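Local coordinates for protein methyltransferase (Streptomyces regensis, PDB 5N5D) that probably transfers a methyl group from S-adenosylmethionine to a hydroxyl group as the O-methyltransferase of tomaymycin biosynthesis, at residues F38-L43 against R96-S101; V90-E95 against G120-I125. One frame throughout, in Å; residues are numbered along the deposited sequence.

Contact 1 (F38-L43 against R96-S101). With SAM (S-adenosylmethionine), chain H.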
ATOM      1  N   PHE A  38      18.156 -21.215  10.595  1.00 44.43           N
ATOM      2  CA  PHE A  38      19.377 -20.458  10.835  1.00 42.91           C
ATOM      3  C   PHE A  38      19.418 -19.802  12.212  1.00 46.27           C
ATOM      4  O   PHE A  38      20.292 -18.967  12.460  1.00 48.52           O
ATOM      5  CB  PHE A  38      19.550 -19.401   9.740  1.00 37.70           C
ATOM      6  CG  PHE A  38      19.575 -19.976   8.352  1.00 36.39           C
ATOM      7  CD1 PHE A  38      20.630 -20.774   7.940  1.00 43.43           C
ATOM      8  CD2 PHE A  38      18.545 -19.727   7.465  1.00 31.22           C
ATOM      9  CE1 PHE A  38      20.655 -21.312   6.666  1.00 46.34           C
ATOM     10  CE2 PHE A  38      18.565 -20.262   6.187  1.00 36.07           C
ATOM     11  CZ  PHE A  38      19.622 -21.055   5.790  1.00 43.28           C
ATOM     12  N   ASP A  39      18.505 -20.165  13.114  1.00 45.16           N
ATOM     13  CA  ASP A  39      18.512 -19.654  14.487  1.00 46.98           C
ATOM     14  C   ASP A  39      18.450 -18.126  14.510  1.00 40.42           C
ATOM     15  O   ASP A  39      19.216 -17.459  15.211  1.00 40.62           O
ATOM     16  CB  ASP A  39      19.742 -20.154  15.250  1.00 52.72           C
ATOM     17  CG  ASP A  39      19.679 -21.637  15.559  1.00 56.55           C
ATOM     18  OD1 ASP A  39      18.559 -22.189  15.613  1.00 55.02           O
ATOM     19  OD2 ASP A  39      20.751 -22.246  15.756  1.00 59.50           O
ATOM     20  N   LEU A  40      17.523 -17.572  13.744  1.00 34.44           N
ATOM     21  CA  LEU A  40      17.357 -16.134  13.621  1.00 30.09           C
ATOM     22  C   LEU A  40      15.926 -15.738  13.940  1.00 28.16           C
ATOM     23  O   LEU A  40      15.012 -16.568  13.874  1.00 30.50           O
ATOM     24  CB  LEU A  40      17.700 -15.654  12.204  1.00 28.45           C
ATOM     25  CG  LEU A  40      19.142 -15.820  11.737  1.00 30.97           C
ATOM     26  CD1 LEU A  40      19.241 -15.432  10.275  1.00 28.49           C
ATOM     27  CD2 LEU A  40      20.080 -14.978  12.575  1.00 35.52           C
ATOM     28  N   PRO A  41      15.693 -14.470  14.276  1.00 27.12           N
ATOM     29  CA  PRO A  41      14.315 -13.972  14.329  1.00 29.00           C
ATOM     30  C   PRO A  41      13.684 -14.052  12.948  1.00 27.10           C
ATOM     31  O   PRO A  41      14.367 -14.198  11.932  1.00 25.67           O
ATOM     32  CB  PRO A  41      14.466 -12.517  14.794  1.00 31.13           C
ATOM     33  CG  PRO A  41      15.883 -12.375  15.262  1.00 33.63           C
ATOM     34  CD  PRO A  41      16.675 -13.401  14.521  1.00 30.58           C
ATOM     35  N   ASP A  42      12.356 -13.960  12.917  1.00 27.86           N
ATOM     36  CA  ASP A  42      11.614 -14.005  11.656  1.00 27.17           C
ATOM     37  C   ASP A  42      11.810 -12.689  10.918  1.00 26.96           C
ATOM     38  O   ASP A  42      11.182 -11.678  11.242  1.00 27.39           O
ATOM     39  CB  ASP A  42      10.135 -14.268  11.909  1.00 26.24           C
ATOM     40  CG  ASP A  42       9.316 -14.253  10.633  1.00 25.69           C
ATOM     41  OD1 ASP A  42       9.910 -14.219   9.531  1.00 23.24           O
ATOM     42  OD2 ASP A  42       8.073 -14.258  10.728  1.00 26.92           O
ATOM     43  N   LEU A  43      12.667 -12.709   9.899  1.00 23.96           N
ATOM     44  CA  LEU A  43      13.017 -11.513   9.146  1.00 22.96           C
ATOM     45  C   LEU A  43      12.155 -11.298   7.912  1.00 22.53           C
ATOM     46  O   LEU A  43      12.281 -10.252   7.266  1.00 22.83           O
ATOM     47  CB  LEU A  43      14.480 -11.586   8.709  1.00 24.98           C
ATOM     48  CG  LEU A  43      15.508 -11.831   9.810  1.00 32.66           C
ATOM     49  CD1 LEU A  43      16.904 -11.867   9.208  1.00 38.17           C
ATOM     50  CD2 LEU A  43      15.411 -10.763  10.891  1.00 34.06           C
ATOM     51  N   ARG A  96      25.527 -16.738   1.627  1.00 22.51           N
ATOM     52  CA  ARG A  96      25.319 -17.799   0.643  1.00 21.84           C
ATOM     53  C   ARG A  96      24.333 -18.850   1.139  1.00 21.15           C
ATOM     54  O   ARG A  96      23.499 -19.333   0.366  1.00 20.35           O
ATOM     55  CB  ARG A  96      26.648 -18.455   0.275  1.00 24.32           C
ATOM     56  CG  ARG A  96      26.500 -19.542  -0.784  1.00 23.99           C
ATOM     57  CD  ARG A  96      27.840 -19.955  -1.363  1.00 26.46           C
ATOM     58  NE  ARG A  96      28.501 -18.843  -2.039  1.00 26.87           N
ATOM     59  CZ  ARG A  96      28.194 -18.412  -3.259  1.00 28.79           C
ATOM     60  NH1 ARG A  96      27.227 -18.997  -3.957  1.00 29.80           N
ATOM     61  NH2 ARG A  96      28.857 -17.390  -3.784  1.00 30.73           N
ATOM     62  N   SER A  97      24.413 -19.225   2.419  1.00 22.83           N
ATOM     63  CA  SER A  97      23.534 -20.274   2.931  0.74 22.14           C
ATOM     64  C   SER A  97      22.069 -19.862   2.839  1.00 21.59           C
ATOM     65  O   SER A  97      21.203 -20.695   2.540  1.00 22.47           O
ATOM     66  CB  SER A  97      23.903 -20.619   4.374  0.74 23.44           C
ATOM     67  OG  SER A  97      23.691 -19.518   5.235  0.74 24.81           O
ATOM     68  N   PHE A  98      21.769 -18.586   3.101  1.00 19.89           N
ATOM     69  CA  PHE A  98      20.405 -18.094   2.933  1.00 17.90           C
ATOM     70  C   PHE A  98      19.993 -18.176   1.471  1.00 17.70           C
ATOM     71  O   PHE A  98      18.910 -18.672   1.138  1.00 17.38           O
ATOM     72  CB  PHE A  98      20.275 -16.646   3.426  1.00 18.38           C
ATOM     73  CG  PHE A  98      20.657 -16.431   4.871  1.00 20.54           C
ATOM     74  CD1 PHE A  98      20.941 -17.492   5.722  1.00 21.55           C
ATOM     75  CD2 PHE A  98      20.720 -15.142   5.379  1.00 20.50           C
ATOM     76  CE1 PHE A  98      21.292 -17.265   7.047  1.00 25.10           C
ATOM     77  CE2 PHE A  98      21.066 -14.910   6.693  1.00 23.61           C
ATOM     78  CZ  PHE A  98      21.355 -15.974   7.533  1.00 25.71           C
ATOM     79  N   ALA A  99      20.851 -17.680   0.578  1.00 18.42           N
ATOM     80  CA  ALA A  99      20.527 -17.677  -0.843  1.00 19.15           C
ATOM     81  C   ALA A  99      20.282 -19.087  -1.362  1.00 18.35           C
ATOM     82  O   ALA A  99      19.420 -19.297  -2.224  1.00 19.28           O
ATOM     83  CB  ALA A  99      21.649 -17.006  -1.630  1.00 19.67           C
ATOM     84  N   GLU A 100      21.041 -20.065  -0.860  1.00 21.99           N
ATOM     85  CA  GLU A 100      20.845 -21.450  -1.283  1.00 21.34           C
ATOM     86  C   GLU A 100      19.506 -21.986  -0.795  1.00 20.71           C
ATOM     87  O   GLU A 100      18.828 -22.725  -1.518  1.00 20.22           O
ATOM     88  CB  GLU A 100      21.997 -22.318  -0.776  1.00 25.22           C
ATOM     89  CG  GLU A 100      23.330 -22.047  -1.477  1.00 28.25           C
ATOM     90  CD  GLU A 100      24.487 -22.840  -0.894  1.00 32.45           C
ATOM     91  OE1 GLU A 100      24.330 -23.420   0.201  1.00 34.15           O
ATOM     92  OE2 GLU A 100      25.564 -22.884  -1.533  1.00 34.26           O
ATOM     93  N   SER A 101      19.115 -21.629   0.430  1.00 20.95           N
ATOM     94  CA  SER A 101      17.788 -21.987   0.924  1.00 20.56           C
ATOM     95  C   SER A 101      16.706 -21.360   0.052  1.00 19.26           C
ATOM     96  O   SER A 101      15.753 -22.029  -0.366  1.00 19.49           O
ATOM     97  CB  SER A 101      17.648 -21.542   2.383  1.00 22.26           C
ATOM     98  OG  SER A 101      16.377 -21.883   2.913  1.00 24.14           O
TER
HETATM   99  N   SAM H 306      13.159  -9.789   1.892  1.00 16.05           N
HETATM  100  CA  SAM H 306      13.146 -10.981   2.764  1.00 16.39           C
HETATM  101  C   SAM H 306      11.678 -11.465   2.994  1.00 18.37           C
HETATM  102  O   SAM H 306      10.826 -10.580   3.234  1.00 17.12           O
HETATM  103  OXT SAM H 306      11.452 -12.691   2.926  1.00 18.13           O
HETATM  104  CB  SAM H 306      13.821 -10.675   4.123  1.00 16.39           C
HETATM  105  CG  SAM H 306      15.164  -9.976   3.946  1.00 17.32           C
HETATM  106  SD  SAM H 306      15.938  -9.845   5.576  1.00 21.60           S
HETATM  107  CE  SAM H 306      14.987  -8.557   6.290  1.00 21.28           C
HETATM  108  C5' SAM H 306      17.464  -8.908   5.225  1.00 20.70           C
HETATM  109  C4' SAM H 306      18.465  -9.698   4.404  1.00 20.81           C
HETATM  110  O4' SAM H 306      19.480  -8.825   3.862  1.00 21.69           O
HETATM  111  C3' SAM H 306      19.197 -10.803   5.178  1.00 19.34           C
HETATM  112  O3' SAM H 306      19.000 -12.050   4.521  1.00 19.12           O
HETATM  113  C2' SAM H 306      20.660 -10.331   5.186  1.00 18.92           C
HETATM  114  O2' SAM H 306      21.590 -11.405   5.123  1.00 19.71           O
HETATM  115  C1' SAM H 306      20.712  -9.508   3.905  1.00 20.95           C
HETATM  116  N9  SAM H 306      21.783  -8.521   3.853  1.00 19.22           N
HETATM  117  C8  SAM H 306      22.239  -7.731   4.874  1.00 19.40           C
HETATM  118  N7  SAM H 306      23.176  -6.885   4.519  1.00 18.61           N
HETATM  119  C5  SAM H 306      23.348  -7.136   3.165  1.00 18.95           C
HETATM  120  C6  SAM H 306      24.181  -6.556   2.191  1.00 18.57           C
HETATM  121  N6  SAM H 306      25.041  -5.562   2.447  1.00 20.80           N
HETATM  122  N1  SAM H 306      24.095  -7.028   0.927  1.00 18.46           N
HETATM  123  C2  SAM H 306      23.234  -8.016   0.667  1.00 19.33           C
HETATM  124  N3  SAM H 306      22.399  -8.642   1.504  1.00 18.85           N
HETATM  125  C4  SAM H 306      22.502  -8.149   2.745  1.00 18.93           C
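The F38 and F98 side chains meet at the ribose side of the S-adenosylmethionine (SAM) pocket, where the loop between helices 34-37 and 47-60 approaches the first two turns of helix 96-108. The two rings form an edge-to-face pair, with centroids 4.6 Å apart and planes inclined at 53°, so the T-shape is a tilted one. F98 supplies the edge: its CD1 stands over the centre of the F38 ring, 3.5 Å above the plane, while CE1 comes within 3.5 Å of F38 CG. The two side chains run past each other in opposite directions. F38 starts this approach with CG beside its own backbone N and anti to its carbonyl carbon (chi1 -57°), which carries the ring across to the helix. There S101 CB lies at the ring's edge, near its plane, 4.0 Å from F38 CZ. L40 comes to F98 from the opposing direction and places CD1 3.5 Å from F98 CZ. In the Rossmann-like fold of this methyltransferase, helix 96-108 follows strand 88-93. Because F98 touches F38 and L40 and also the ribose, it links the loop to the cofactor: F98 CD2 is 3.6 Å from SAM O3', which lies near the plane of the ring at its edge. An alanine in place of F38 would probably leave the CD1-CE1 edge of F98 without the face it rests on and open a gap beside S101 CB. No hydrogen bond joins the two segments. F71, from another loop, makes a further edge-to-face pair with F98 and also touches L40 and L43. Farther along the loop, the carbonyl O of L43 approaches the sulfonium methyl CE of SAM to 3.3 Å.

Contact 2 (V90-E95 against G120-I125). With SAM (S-adenosylmethionine), chain H.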
ATOM      1  N   VAL A  90      15.470 -10.053 -10.152  1.00 15.02           N
ATOM      2  CA  VAL A  90      16.881 -10.079  -9.798  1.00 14.36           C
ATOM      3  C   VAL A  90      16.945  -9.839  -8.301  1.00 15.05           C
ATOM      4  O   VAL A  90      16.455  -8.814  -7.819  1.00 15.32           O
ATOM      5  CB  VAL A  90      17.672  -9.015 -10.573  1.00 14.62           C
ATOM      6  CG1 VAL A  90      19.148  -9.054 -10.192  1.00 17.16           C
ATOM      7  CG2 VAL A  90      17.508  -9.220 -12.074  1.00 16.58           C
ATOM      8  N   THR A  91      17.515 -10.779  -7.554  1.00 14.74           N
ATOM      9  CA  THR A  91      17.546 -10.648  -6.105  1.00 14.90           C
ATOM     10  C   THR A  91      18.956 -10.877  -5.578  1.00 15.85           C
ATOM     11  O   THR A  91      19.715 -11.686  -6.118  1.00 17.03           O
ATOM     12  CB  THR A  91      16.531 -11.603  -5.441  1.00 14.80           C
ATOM     13  OG1 THR A  91      16.488 -11.346  -4.034  1.00 15.86           O
ATOM     14  CG2 THR A  91      16.869 -13.069  -5.724  1.00 16.27           C
ATOM     15  N   ILE A  92      19.299 -10.132  -4.527  1.00 14.06           N
ATOM     16  CA  ILE A  92      20.652 -10.066  -3.981  1.00 14.13           C
ATOM     17  C   ILE A  92      20.631 -10.472  -2.515  1.00 14.21           C
ATOM     18  O   ILE A  92      19.810  -9.976  -1.736  1.00 14.85           O
ATOM     19  CB  ILE A  92      21.247  -8.649  -4.101  1.00 15.55           C
ATOM     20  CG1 ILE A  92      21.196  -8.155  -5.545  1.00 14.75           C
ATOM     21  CG2 ILE A  92      22.681  -8.642  -3.560  1.00 19.41           C
ATOM     22  CD1 ILE A  92      21.578  -6.689  -5.708  1.00 17.15           C
ATOM     23  N   GLU A  93      21.594 -11.307  -2.126  1.00 15.26           N
ATOM     24  CA  GLU A  93      21.723 -11.765  -0.745  1.00 16.81           C
ATOM     25  C   GLU A  93      23.192 -11.945  -0.388  1.00 17.56           C
ATOM     26  O   GLU A  93      23.941 -12.581  -1.135  1.00 17.96           O
ATOM     27  CB  GLU A  93      20.966 -13.083  -0.545  1.00 17.26           C
ATOM     28  CG  GLU A  93      21.212 -13.766   0.798  1.00 19.13           C
ATOM     29  CD  GLU A  93      20.900 -12.862   1.965  1.00 19.96           C
ATOM     30  OE1 GLU A  93      19.818 -12.233   1.958  1.00 18.05           O
ATOM     31  OE2 GLU A  93      21.740 -12.765   2.886  1.00 20.13           O
ATOM     32  N   TRP A  94      23.589 -11.414   0.772  1.00 17.87           N
ATOM     33  CA  TRP A  94      24.979 -11.468   1.216  1.00 23.61           C
ATOM     34  C   TRP A  94      25.387 -12.847   1.731  1.00 21.63           C
ATOM     35  O   TRP A  94      26.537 -13.258   1.530  1.00 23.23           O
ATOM     36  CB  TRP A  94      25.192 -10.398   2.295  1.00 33.89           C
ATOM     37  CG  TRP A  94      26.394 -10.573   3.165  1.00 56.98           C
ATOM     38  CD1 TRP A  94      26.400 -10.894   4.493  1.00 71.28           C
ATOM     39  CD2 TRP A  94      27.764 -10.419   2.784  1.00 71.70           C
ATOM     40  NE1 TRP A  94      27.690 -10.955   4.959  1.00 82.03           N
ATOM     41  CE2 TRP A  94      28.547 -10.667   3.929  1.00 83.12           C
ATOM     42  CE3 TRP A  94      28.407 -10.100   1.585  1.00 77.01           C
ATOM     43  CZ2 TRP A  94      29.939 -10.608   3.910  1.00 91.07           C
ATOM     44  CZ3 TRP A  94      29.790 -10.043   1.568  1.00 84.89           C
ATOM     45  CH2 TRP A  94      30.540 -10.293   2.723  1.00 90.88           C
ATOM     46  N   GLU A  95      24.480 -13.577   2.378  1.00 20.54           N
ATOM     47  CA  GLU A  95      24.806 -14.856   2.998  0.56 22.44           C
ATOM     48  C   GLU A  95      24.493 -15.991   2.027  1.00 17.61           C
ATOM     49  O   GLU A  95      23.332 -16.201   1.665  1.00 20.48           O
ATOM     50  CB  GLU A  95      24.020 -15.023   4.297  0.56 22.91           C
ATOM     51  CG  GLU A  95      24.486 -16.162   5.182  0.56 28.69           C
ATOM     52  CD  GLU A  95      25.885 -15.948   5.726  0.56 33.77           C
ATOM     53  OE1 GLU A  95      26.791 -16.723   5.358  0.56 35.42           O
ATOM     54  OE2 GLU A  95      26.078 -14.998   6.515  0.56 36.82           O
ATOM     55  N   GLY A 120      26.360 -11.826  -2.581  1.00 22.77           N
ATOM     56  CA  GLY A 120      27.426 -10.896  -2.259  1.00 23.48           C
ATOM     57  C   GLY A 120      26.868  -9.621  -1.659  1.00 21.82           C
ATOM     58  O   GLY A 120      25.671  -9.488  -1.412  1.00 21.64           O
ATOM     59  N   ARG A 121      27.780  -8.678  -1.426  1.00 22.83           N
ATOM     60  CA  ARG A 121      27.406  -7.370  -0.903  1.00 22.55           C
ATOM     61  C   ARG A 121      26.634  -6.594  -1.961  1.00 20.87           C
ATOM     62  O   ARG A 121      27.105  -6.433  -3.089  1.00 22.12           O
ATOM     63  CB  ARG A 121      28.648  -6.583  -0.492  1.00 29.63           C
ATOM     64  CG  ARG A 121      28.931  -6.549   0.997  1.00 42.49           C
ATOM     65  CD  ARG A 121      30.147  -5.681   1.267  1.00 60.00           C
ATOM     66  NE  ARG A 121      29.928  -4.311   0.808  1.00 77.79           N
ATOM     67  CZ  ARG A 121      30.856  -3.530   0.263  1.00 93.72           C
ATOM     68  NH1 ARG A 121      32.097  -3.968   0.081  1.00110.51           N
ATOM     69  NH2 ARG A 121      30.539  -2.298  -0.115  1.00 79.90           N
ATOM     70  N   ALA A 122      25.454  -6.091  -1.590  1.00 20.47           N
ATOM     71  CA  ALA A 122      24.594  -5.447  -2.578  1.00 18.83           C
ATOM     72  C   ALA A 122      25.292  -4.276  -3.261  1.00 18.96           C
ATOM     73  O   ALA A 122      25.150  -4.087  -4.474  1.00 18.32           O
ATOM     74  CB  ALA A 122      23.294  -4.990  -1.925  1.00 19.31           C
ATOM     75  N   LEU A 123      26.049  -3.471  -2.510  1.00 20.11           N
ATOM     76  CA  LEU A 123      26.702  -2.326  -3.137  1.00 20.44           C
ATOM     77  C   LEU A 123      27.798  -2.748  -4.109  1.00 22.01           C
ATOM     78  O   LEU A 123      28.179  -1.952  -4.976  1.00 21.85           O
ATOM     79  CB  LEU A 123      27.266  -1.381  -2.074  1.00 21.81           C
ATOM     80  CG  LEU A 123      26.238  -0.567  -1.281  1.00 22.85           C
ATOM     81  CD1 LEU A 123      26.936   0.363  -0.304  1.00 24.23           C
ATOM     82  CD2 LEU A 123      25.294   0.229  -2.183  1.00 22.46           C
ATOM     83  N   ASP A 124      28.308  -3.975  -3.991  1.00 21.89           N
ATOM     84  CA  ASP A 124      29.231  -4.503  -4.991  1.00 22.80           C
ATOM     85  C   ASP A 124      28.492  -5.035  -6.210  1.00 21.99           C
ATOM     86  O   ASP A 124      28.992  -4.924  -7.334  1.00 23.50           O
ATOM     87  CB  ASP A 124      30.087  -5.622  -4.386  1.00 24.70           C
ATOM     88  CG  ASP A 124      31.037  -5.129  -3.308  1.00 28.79           C
ATOM     89  OD1 ASP A 124      31.400  -3.935  -3.321  1.00 30.09           O
ATOM     90  OD2 ASP A 124      31.439  -5.950  -2.451  1.00 30.63           O
ATOM     91  N   ILE A 125      27.300  -5.596  -6.007  1.00 19.60           N
ATOM     92  CA  ILE A 125      26.581  -6.251  -7.096  0.69 19.93           C
ATOM     93  C   ILE A 125      25.796  -5.241  -7.922  1.00 19.80           C
ATOM     94  O   ILE A 125      25.739  -5.345  -9.152  1.00 20.20           O
ATOM     95  CB  ILE A 125      25.669  -7.349  -6.521  0.69 21.53           C
ATOM     96  CG1 ILE A 125      26.526  -8.497  -5.987  0.69 22.78           C
ATOM     97  CG2 ILE A 125      24.686  -7.853  -7.575  0.69 21.45           C
ATOM     98  CD1 ILE A 125      25.865  -9.295  -4.903  0.69 22.10           C
TER
HETATM   99  N   SAM H 306      13.159  -9.789   1.892  1.00 16.05           N
HETATM  100  CA  SAM H 306      13.146 -10.981   2.764  1.00 16.39           C
HETATM  101  C   SAM H 306      11.678 -11.465   2.994  1.00 18.37           C
HETATM  102  O   SAM H 306      10.826 -10.580   3.234  1.00 17.12           O
HETATM  103  OXT SAM H 306      11.452 -12.691   2.926  1.00 18.13           O
HETATM  104  CB  SAM H 306      13.821 -10.675   4.123  1.00 16.39           C
HETATM  105  CG  SAM H 306      15.164  -9.976   3.946  1.00 17.32           C
HETATM  106  SD  SAM H 306      15.938  -9.845   5.576  1.00 21.60           S
HETATM  107  CE  SAM H 306      14.987  -8.557   6.290  1.00 21.28           C
HETATM  108  C5' SAM H 306      17.464  -8.908   5.225  1.00 20.70           C
HETATM  109  C4' SAM H 306      18.465  -9.698   4.404  1.00 20.81           C
HETATM  110  O4' SAM H 306      19.480  -8.825   3.862  1.00 21.69           O
HETATM  111  C3' SAM H 306      19.197 -10.803   5.178  1.00 19.34           C
HETATM  112  O3' SAM H 306      19.000 -12.050   4.521  1.00 19.12           O
HETATM  113  C2' SAM H 306      20.660 -10.331   5.186  1.00 18.92           C
HETATM  114  O2' SAM H 306      21.590 -11.405   5.123  1.00 19.71           O
HETATM  115  C1' SAM H 306      20.712  -9.508   3.905  1.00 20.95           C
HETATM  116  N9  SAM H 306      21.783  -8.521   3.853  1.00 19.22           N
HETATM  117  C8  SAM H 306      22.239  -7.731   4.874  1.00 19.40           C
HETATM  118  N7  SAM H 306      23.176  -6.885   4.519  1.00 18.61           N
HETATM  119  C5  SAM H 306      23.348  -7.136   3.165  1.00 18.95           C
HETATM  120  C6  SAM H 306      24.181  -6.556   2.191  1.00 18.57           C
HETATM  121  N6  SAM H 306      25.041  -5.562   2.447  1.00 20.80           N
HETATM  122  N1  SAM H 306      24.095  -7.028   0.927  1.00 18.46           N
HETATM  123  C2  SAM H 306      23.234  -8.016   0.667  1.00 19.33           C
HETATM  124  N3  SAM H 306      22.399  -8.642   1.504  1.00 18.85           N
HETATM  125  C4  SAM H 306      22.502  -8.149   2.745  1.00 18.93           C
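Two donors grip E93 OE2: the ribose hydroxyl O2' of SAM at 2.6 Å and the backbone N of E95 at 2.9 Å. The E95 bond is nearly straight, 169° at the hydrogen, and meets OE2 on its anti side. The other oxygen, E93 OE1, accepts from SAM O3' at 2.7 Å and also from F71 N, so the carboxylate is fixed in rotation while it spans both ribose hydroxyls. CG lies anti to the backbone N (chi1 171°) and the chain bends at chi2, which turns the carboxylate back toward E95 N. An acidic residue ending the second strand and holding the ribose diol is characteristic of Rossmann-like SAM-dependent methyltransferases. The backbone of E93 makes the hydrogen bond across the contact, from G120 N to E93 O at 2.9 Å, with the donor 40° out of the carbonyl plane. The backbone of G120 suits a residue without CB, since a CB would press on the carbonyl O of the preceding residue. Next to it, W94 CA makes a CH...O contact with G120 O. The indole lies alongside R121, pointing the same way; its edge meets R121 N in the ring plane, and W94 CE3 is 3.6 Å from R121 CG. A122 N, just past the R121 N-cap, donates to SAM N1 at 3.0 Å and so reads the adenine edge. Deeper in, I92 CG2 packs 4.0 Å from A122 CB; its approach to I125 is doubtful in detail, as I125 has two conformers. Strand 88-93 lies between strands 64-68 and 115-119, with A99 of helix 96-108 against E93 and Y152 of helix 149-158 against A122.

Overall arrangement
From the N terminus, segment 38-43 leaves helix 34-37 and meets its partner at the start of helix 96-108; contact 1 closes that loop of 52 intervening residues. Before it closes, strand 88-93 has already opened contact 2, which is completed after 24 residues, helix 96-108 and strand 115-119 included, when the chain reaches segment 120-125. The four segments alternate, so the two contacts cross rather than nest. Their centres are 14 Å apart, yet they touch: F98 CD2 lies 3.6 Å from E93 OE2. Contact 1 ties the N-terminal helical part to helix 96-108, contact 2 ties the parallel part of the mixed sheet to helix 122-125, and SAM touches both.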